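PDB 4A41: alpha-n-acetylglucosaminidase family protein from Clostridium perfringens, which binds galactose through a family 32 carbohydrate-binding module, one part of a larger family 89 glycoside hydrolase. Local coordinates for residues I58-Y63 and G149-A154; K101-V106 and V143-V148. All blocks are in the same frame, centred on the assembly; numbering follows the deposited sequence. Where two conformers were deposited one is given.

Contact 1: residues I58-Y63 and G149-A154; sequences IWHTKY and GGFASA. With GAL (beta-D-galactopyranose), chain C.
Trp59 lays its six-membered ring beside two alanines: CH2 lies 3.9 Å from CB of Ala152, and CE3 meets CB of Ala154 at the ring edge. Methyl groups suit these places because the broad indole fills the space beside them, and the Thr61 methyl CG2 closes over Ala152 as well. The indole NE1 is satisfied by the carbonyl of Ser36.

Next to this apolar layer the backbones run antiparallel. Trp59 and Ala154 form a hydrogen-bonded pair, Trp59 N to Ala154 O at 2.9 Å with its return bond, and His60 and Ser153 form the following non-hydrogen-bonded pair. Thr61 N then donates to Ala152 O almost in line with the carbonyl. In place of a further backbone acceptor, the Thr61 hydroxyl, set between its own backbone N and carbonyl carbon (chi1 47°), receives Ala152 N at 3.0 Å in a nearly straight bond.

On the Ser153 side of the sheet lies the galactose site. Phe151 brings CB to 3.5 Å from His60 CE1, the two rings inclined at 50°, while Tyr63 CB touches Phe151 CE1. The sugar's C6 sits over the centre of the Tyr63 ring, 3.6 Å above its plane, and 3.7 Å from Phe151 CZ. Tyr63 OH is tied to Glu44. His60 gives ND1 to Thr61 O in the ring plane (2.8 Å), which fixes the ring's rotation and presents NE2 to O4 of galactose, hydrogen-bonded at 2.7 Å. Glu44, Arg91 and Asn96 complete the polar grip on the sugar.

The axial O4 hydroxyl, which distinguishes galactose from glucose, thus meets an imidazole already fixed through ND1, an arrangement consistent with selection for galactose.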
loop_
_atom_site.group_PDB
_atom_site.type_symbol
_atom_site.label_atom_id
_atom_site.label_comp_id
_atom_site.label_asym_id
_atom_site.label_seq_id
_atom_site.Cartn_x
_atom_site.Cartn_y
_atom_site.Cartn_z
ATOM N N ILE A 58 -8.506 -4.074 6.063
ATOM C CA ILE A 58 -7.906 -3.570 4.835
ATOM C C ILE A 58 -8.069 -2.065 4.700
ATOM O O ILE A 58 -9.067 -1.485 5.148
ATOM C CB ILE A 58 -8.502 -4.290 3.566
ATOM C CG1 ILE A 58 -9.958 -3.845 3.290
ATOM C CG2 ILE A 58 -8.328 -5.832 3.698
ATOM C CD1 ILE A 58 -10.641 -4.566 2.124
ATOM N N TRP A 59 -7.063 -1.414 4.113
ATOM C CA TRP A 59 -7.293 -0.101 3.488
ATOM C C TRP A 59 -8.130 -0.352 2.248
ATOM O O TRP A 59 -7.916 -1.359 1.549
ATOM C CB TRP A 59 -5.968 0.517 3.053
ATOM C CG TRP A 59 -6.111 1.666 2.099
ATOM C CD1 TRP A 59 -6.765 2.845 2.323
ATOM C CD2 TRP A 59 -5.591 1.743 0.763
ATOM N NE1 TRP A 59 -6.693 3.651 1.205
ATOM C CE2 TRP A 59 -5.967 3.007 0.241
ATOM C CE3 TRP A 59 -4.821 0.869 -0.042
ATOM C CZ2 TRP A 59 -5.618 3.416 -1.050
ATOM C CZ3 TRP A 59 -4.459 1.284 -1.327
ATOM C CH2 TRP A 59 -4.850 2.556 -1.810
ATOM N N HIS A 60 -9.079 0.531 1.985
ATOM C CA HIS A 60 -9.848 0.461 0.727
ATOM C C HIS A 60 -10.121 1.889 0.293
ATOM O O HIS A 60 -10.436 2.762 1.135
ATOM C CB HIS A 60 -11.199 -0.265 0.983
ATOM C CG HIS A 60 -11.942 -0.731 -0.247
ATOM N ND1 HIS A 60 -12.486 0.131 -1.182
ATOM C CD2 HIS A 60 -12.276 -1.987 -0.656
ATOM C CE1 HIS A 60 -13.140 -0.568 -2.096
ATOM N NE2 HIS A 60 -13.029 -1.850 -1.803
ATOM N N THR A 61 -9.996 2.160 -0.999
ATOM C CA THR A 61 -10.311 3.485 -1.512
ATOM C C THR A 61 -11.782 3.816 -1.202
ATOM O O THR A 61 -12.619 2.914 -1.075
ATOM C CB THR A 61 -10.059 3.579 -3.047
ATOM O OG1 THR A 61 -10.630 2.435 -3.705
ATOM C CG2 THR A 61 -8.531 3.628 -3.346
ATOM N N LYS A 62 -12.076 5.114 -1.108
ATOM C CA LYS A 62 -13.440 5.599 -0.847
ATOM C C LYS A 62 -14.403 5.192 -1.947
ATOM O O LYS A 62 -14.114 5.362 -3.135
ATOM C CB LYS A 62 -13.429 7.121 -0.704
ATOM C CG LYS A 62 -14.816 7.796 -0.636
ATOM C CD LYS A 62 -15.573 7.345 0.596
ATOM C CE LYS A 62 -16.819 8.184 0.806
ATOM N NZ LYS A 62 -16.480 9.502 1.382
ATOM N N TYR A 63 -15.553 4.652 -1.544
ATOM C CA TYR A 63 -16.579 4.343 -2.520
ATOM C C TYR A 63 -17.917 4.961 -2.066
ATOM O O TYR A 63 -17.972 5.624 -1.026
ATOM C CB TYR A 63 -16.617 2.846 -2.829
ATOM C CG TYR A 63 -16.847 1.955 -1.643
ATOM C CD1 TYR A 63 -18.144 1.611 -1.249
ATOM C CD2 TYR A 63 -15.769 1.419 -0.915
ATOM C CE1 TYR A 63 -18.353 0.771 -0.151
ATOM C CE2 TYR A 63 -15.970 0.579 0.178
ATOM C CZ TYR A 63 -17.274 0.247 0.544
ATOM O OH TYR A 63 -17.503 -0.580 1.615
ATOM N N GLY A 149 -12.426 -4.054 -9.986
ATOM C CA GLY A 149 -13.602 -3.216 -9.782
ATOM C C GLY A 149 -13.345 -1.729 -9.921
ATOM O O GLY A 149 -14.257 -0.920 -9.779
ATOM N N GLY A 150 -12.085 -1.367 -10.166
ATOM C CA GLY A 150 -11.701 0.045 -10.173
ATOM C C GLY A 150 -11.499 0.646 -8.788
ATOM O O GLY A 150 -11.416 1.860 -8.655
ATOM N N PHE A 151 -11.428 -0.217 -7.773
ATOM C CA PHE A 151 -11.091 0.159 -6.404
ATOM C C PHE A 151 -9.623 -0.235 -6.174
ATOM O O PHE A 151 -9.040 -0.947 -6.966
ATOM C CB PHE A 151 -11.946 -0.651 -5.430
ATOM C CG PHE A 151 -13.423 -0.655 -5.760
ATOM C CD1 PHE A 151 -14.206 0.450 -5.499
ATOM C CD2 PHE A 151 -14.030 -1.807 -6.283
ATOM C CE1 PHE A 151 -15.591 0.440 -5.805
ATOM C CE2 PHE A 151 -15.410 -1.824 -6.587
ATOM C CZ PHE A 151 -16.174 -0.708 -6.346
ATOM N N ALA A 152 -9.053 0.250 -5.076
ATOM C CA ALA A 152 -7.785 -0.301 -4.584
ATOM C C ALA A 152 -7.929 -0.658 -3.132
ATOM O O ALA A 152 -8.555 0.083 -2.349
ATOM C CB ALA A 152 -6.655 0.688 -4.785
ATOM N N SER A 153 -7.339 -1.790 -2.758
ATOM C CA SER A 153 -7.366 -2.200 -1.354
ATOM C C SER A 153 -6.091 -2.934 -0.983
ATOM O O SER A 153 -5.353 -3.380 -1.859
ATOM C CB SER A 153 -8.614 -3.057 -1.026
ATOM O OG SER A 153 -8.634 -4.246 -1.807
ATOM N N ALA A 154 -5.814 -3.026 0.322
ATOM C CA ALA A 154 -4.611 -3.728 0.812
ATOM C C ALA A 154 -4.827 -4.197 2.238
ATOM O O ALA A 154 -5.216 -3.387 3.090
ATOM C CB ALA A 154 -3.368 -2.793 0.754
HETATM C C1 GAL C . -18.253 -4.792 -1.434
HETATM C C2 GAL C . -16.938 -5.205 -0.799
HETATM C C3 GAL C . -16.280 -3.943 -0.228
HETATM C C4 GAL C . -16.158 -2.886 -1.318
HETATM C C5 GAL C . -17.539 -2.615 -1.924
HETATM C C6 GAL C . -17.480 -1.565 -3.031
HETATM O O1 GAL C . -18.809 -5.933 -2.026
HETATM O O2 GAL C . -17.133 -6.199 0.205
HETATM O O3 GAL C . -15.026 -4.323 0.325
HETATM O O4 GAL C . -15.254 -3.360 -2.338
HETATM O O5 GAL C . -17.992 -3.846 -2.456
HETATM O O6 GAL C . -18.786 -1.213 -3.489
#

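Contact 2: residues K101-V106 and V143-V148; sequences KYELHV and VALEGV
A classic beta bulge lies at the end of the antiparallel pairing of strands 102-107 and 139-144, where both chains turn a corner; the two strands are inner neighbours in the five-stranded sheet of this F5/8 type C beta-sandwich. Leu145 and Glu146 together face Lys101, whose carbonyl O accepts from Leu145 N at 2.8 Å and from Glu146 N at 3.2 Å, both donors coming from the same face of its plane. Lys101 N returns a longer bond to Glu146 O. Beyond the bulge regular pairing resumes: Glu103 and Val143 exchange two backbone bonds, and Tyr102 stands opposite Ala144 in the non-hydrogen-bonded position. The Tyr102 ring turns to the other side of the sheet, where it stacks on Trp121 and meets Leu130 of the second sheet, an aromatic suited to the sandwich interior.

Longer polar chains with apolar stems occupy the outward face. Leu145 brings its CD1 to 4.0 Å from Lys101 CG and, on Glu103, against both CG (3.9 Å) and the carboxylate oxygen OE2 (3.7 Å). The Lys101 chain, fully extended, crosses that of Glu146 with CB against CB; their charged ends do not touch directly but share a water that accepts from NZ and donates to OE2. Val143 suits its place by offering a branch to an aromatic neighbour: CG2 lies over one face of the His105 ring, 3.9 Å from its centroid. That imidazole is held by Glu103, whose OE1 accepts a hydrogen bond from His105 NE2 on its anti lone pair at 2.8 Å, exactly in the ring plane.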
loop_
_atom_site.group_PDB
_atom_site.type_symbol
_atom_site.label_atom_id
_atom_site.label_comp_id
_atom_site.label_asym_id
_atom_site.label_seq_id
_atom_site.Cartn_x
_atom_site.Cartn_y
_atom_site.Cartn_z
ATOM N N LYS A 101 -2.203 -3.177 -11.368
ATOM C CA LYS A 101 -1.159 -2.388 -12.024
ATOM C C LYS A 101 -0.710 -1.330 -11.013
ATOM O O LYS A 101 -1.523 -0.585 -10.463
ATOM C CB LYS A 101 -1.688 -1.724 -13.304
ATOM C CG LYS A 101 -0.574 -1.070 -14.125
ATOM C CD LYS A 101 -1.121 -0.368 -15.368
ATOM C CE LYS A 101 0.057 -0.075 -16.292
ATOM N NZ LYS A 101 -0.296 0.534 -17.611
ATOM N N TYR A 102 0.598 -1.283 -10.755
ATOM C CA TYR A 102 1.119 -0.496 -9.620
ATOM C C TYR A 102 2.374 0.272 -10.008
ATOM O O TYR A 102 3.054 -0.055 -11.004
ATOM C CB TYR A 102 1.486 -1.423 -8.435
ATOM C CG TYR A 102 2.652 -2.313 -8.790
ATOM C CD1 TYR A 102 3.992 -1.897 -8.625
ATOM C CD2 TYR A 102 2.419 -3.556 -9.360
ATOM C CE1 TYR A 102 5.053 -2.746 -9.032
ATOM C CE2 TYR A 102 3.458 -4.387 -9.745
ATOM C CZ TYR A 102 4.757 -3.990 -9.584
ATOM O OH TYR A 102 5.750 -4.881 -9.990
ATOM N N GLU A 103 2.675 1.284 -9.191
ATOM C CA GLU A 103 4.024 1.866 -9.092
ATOM C C GLU A 103 4.364 1.908 -7.614
ATOM O O GLU A 103 3.460 2.075 -6.760
ATOM C CB GLU A 103 4.066 3.267 -9.690
ATOM C CG GLU A 103 3.624 3.271 -11.127
ATOM C CD GLU A 103 3.865 4.585 -11.838
ATOM O OE1 GLU A 103 4.308 5.591 -11.222
ATOM O OE2 GLU A 103 3.565 4.613 -13.049
ATOM N N LEU A 104 5.646 1.779 -7.306
ATOM C CA LEU A 104 6.158 2.012 -5.955
ATOM C C LEU A 104 7.090 3.206 -6.022
ATOM O O LEU A 104 7.995 3.240 -6.871
ATOM C CB LEU A 104 6.874 0.768 -5.434
ATOM C CG LEU A 104 7.133 0.839 -3.929
ATOM C CD1 LEU A 104 5.876 0.581 -3.084
ATOM C CD2 LEU A 104 8.223 -0.133 -3.545
ATOM N N HIS A 105 6.835 4.188 -5.174
ATOM C CA HIS A 105 7.651 5.413 -5.096
ATOM C C HIS A 105 8.226 5.572 -3.693
ATOM O O HIS A 105 7.669 5.054 -2.727
ATOM C CB HIS A 105 6.829 6.694 -5.394
ATOM C CG HIS A 105 6.116 6.709 -6.723
ATOM N ND1 HIS A 105 5.302 7.760 -7.100
ATOM C CD2 HIS A 105 6.086 5.826 -7.753
ATOM C CE1 HIS A 105 4.790 7.514 -8.298
ATOM N NE2 HIS A 105 5.246 6.347 -8.717
ATOM N N VAL A 106 9.328 6.326 -3.572
ATOM C CA VAL A 106 9.890 6.639 -2.259
ATOM C C VAL A 106 10.142 8.146 -2.140
ATOM O O VAL A 106 10.225 8.864 -3.156
ATOM C CB VAL A 106 11.218 5.872 -1.966
ATOM C CG1 VAL A 106 11.006 4.381 -2.011
ATOM C CG2 VAL A 106 12.267 6.275 -2.963
ATOM N N VAL A 143 1.250 3.164 -5.389
ATOM C CA VAL A 143 0.283 3.773 -6.320
ATOM C C VAL A 143 -0.473 2.644 -7.032
ATOM O O VAL A 143 0.099 1.795 -7.721
ATOM C CB VAL A 143 0.972 4.678 -7.370
ATOM C CG1 VAL A 143 -0.070 5.311 -8.278
ATOM C CG2 VAL A 143 1.857 5.737 -6.721
ATOM N N ALA A 144 -1.786 2.633 -6.827
ATOM C CA ALA A 144 -2.696 1.729 -7.566
ATOM C C ALA A 144 -3.201 2.397 -8.842
ATOM O O ALA A 144 -4.028 3.301 -8.782
ATOM C CB ALA A 144 -3.886 1.348 -6.678
ATOM N N LEU A 145 -2.654 1.960 -9.976
ATOM C CA LEU A 145 -3.069 2.495 -11.277
ATOM C C LEU A 145 -4.346 1.811 -11.705
ATOM O O LEU A 145 -5.232 2.440 -12.310
ATOM C CB LEU A 145 -1.977 2.263 -12.331
ATOM C CG LEU A 145 -0.653 3.015 -12.090
ATOM C CD1 LEU A 145 0.363 2.701 -13.166
ATOM C CD2 LEU A 145 -0.876 4.509 -11.950
ATOM N N GLU A 146 -4.417 0.516 -11.408
ATOM C CA GLU A 146 -5.596 -0.314 -11.728
ATOM C C GLU A 146 -5.824 -1.311 -10.620
ATOM O O GLU A 146 -4.849 -1.795 -10.022
ATOM C CB GLU A 146 -5.423 -1.053 -13.061
ATOM C CG GLU A 146 -5.179 -0.087 -14.223
ATOM C CD GLU A 146 -5.048 -0.736 -15.587
ATOM O OE1 GLU A 146 -5.114 -1.977 -15.721
ATOM O OE2 GLU A 146 -4.897 0.036 -16.563
ATOM N N GLY A 147 -7.094 -1.618 -10.352
ATOM C CA GLY A 147 -7.424 -2.641 -9.374
ATOM C C GLY A 147 -8.778 -3.227 -9.658
ATOM O O GLY A 147 -9.568 -2.631 -10.407
ATOM N N VAL A 148 -9.048 -4.366 -9.035
ATOM C CA VAL A 148 -10.299 -5.097 -9.352
ATOM C C VAL A 148 -11.506 -4.211 -9.019
ATOM O O VAL A 148 -11.621 -3.661 -7.927
ATOM C CB VAL A 148 -10.362 -6.436 -8.622
ATOM C CG1 VAL A 148 -11.762 -7.047 -8.777
ATOM C CG2 VAL A 148 -9.303 -7.417 -9.154
HETATM O O HOH W 1 -2.874 -0.393 -18.329
#

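After strand 31-34 of the five-stranded sheet, the chain reaches residues 58-63, which hold the short edge strand 59-60 of the four-stranded sheet, then passes through strands of both sheets before residues 101-106 enter the five-stranded one. Residues 143-148 return beside them, so contact 2 closes a loop of 36 residues. Immediately afterwards residues 149-154 reach back to 58-63, and contact 1 closes the longer loop of 85 residues; contact 2 is nested inside it. The short passage from 143 to 154 thus carries the chain from one sheet to the other. The contacts touch where Ala152 CB meets Ala144 CB at 3.4 Å, joining the galactose-binding end to the five-stranded sheet.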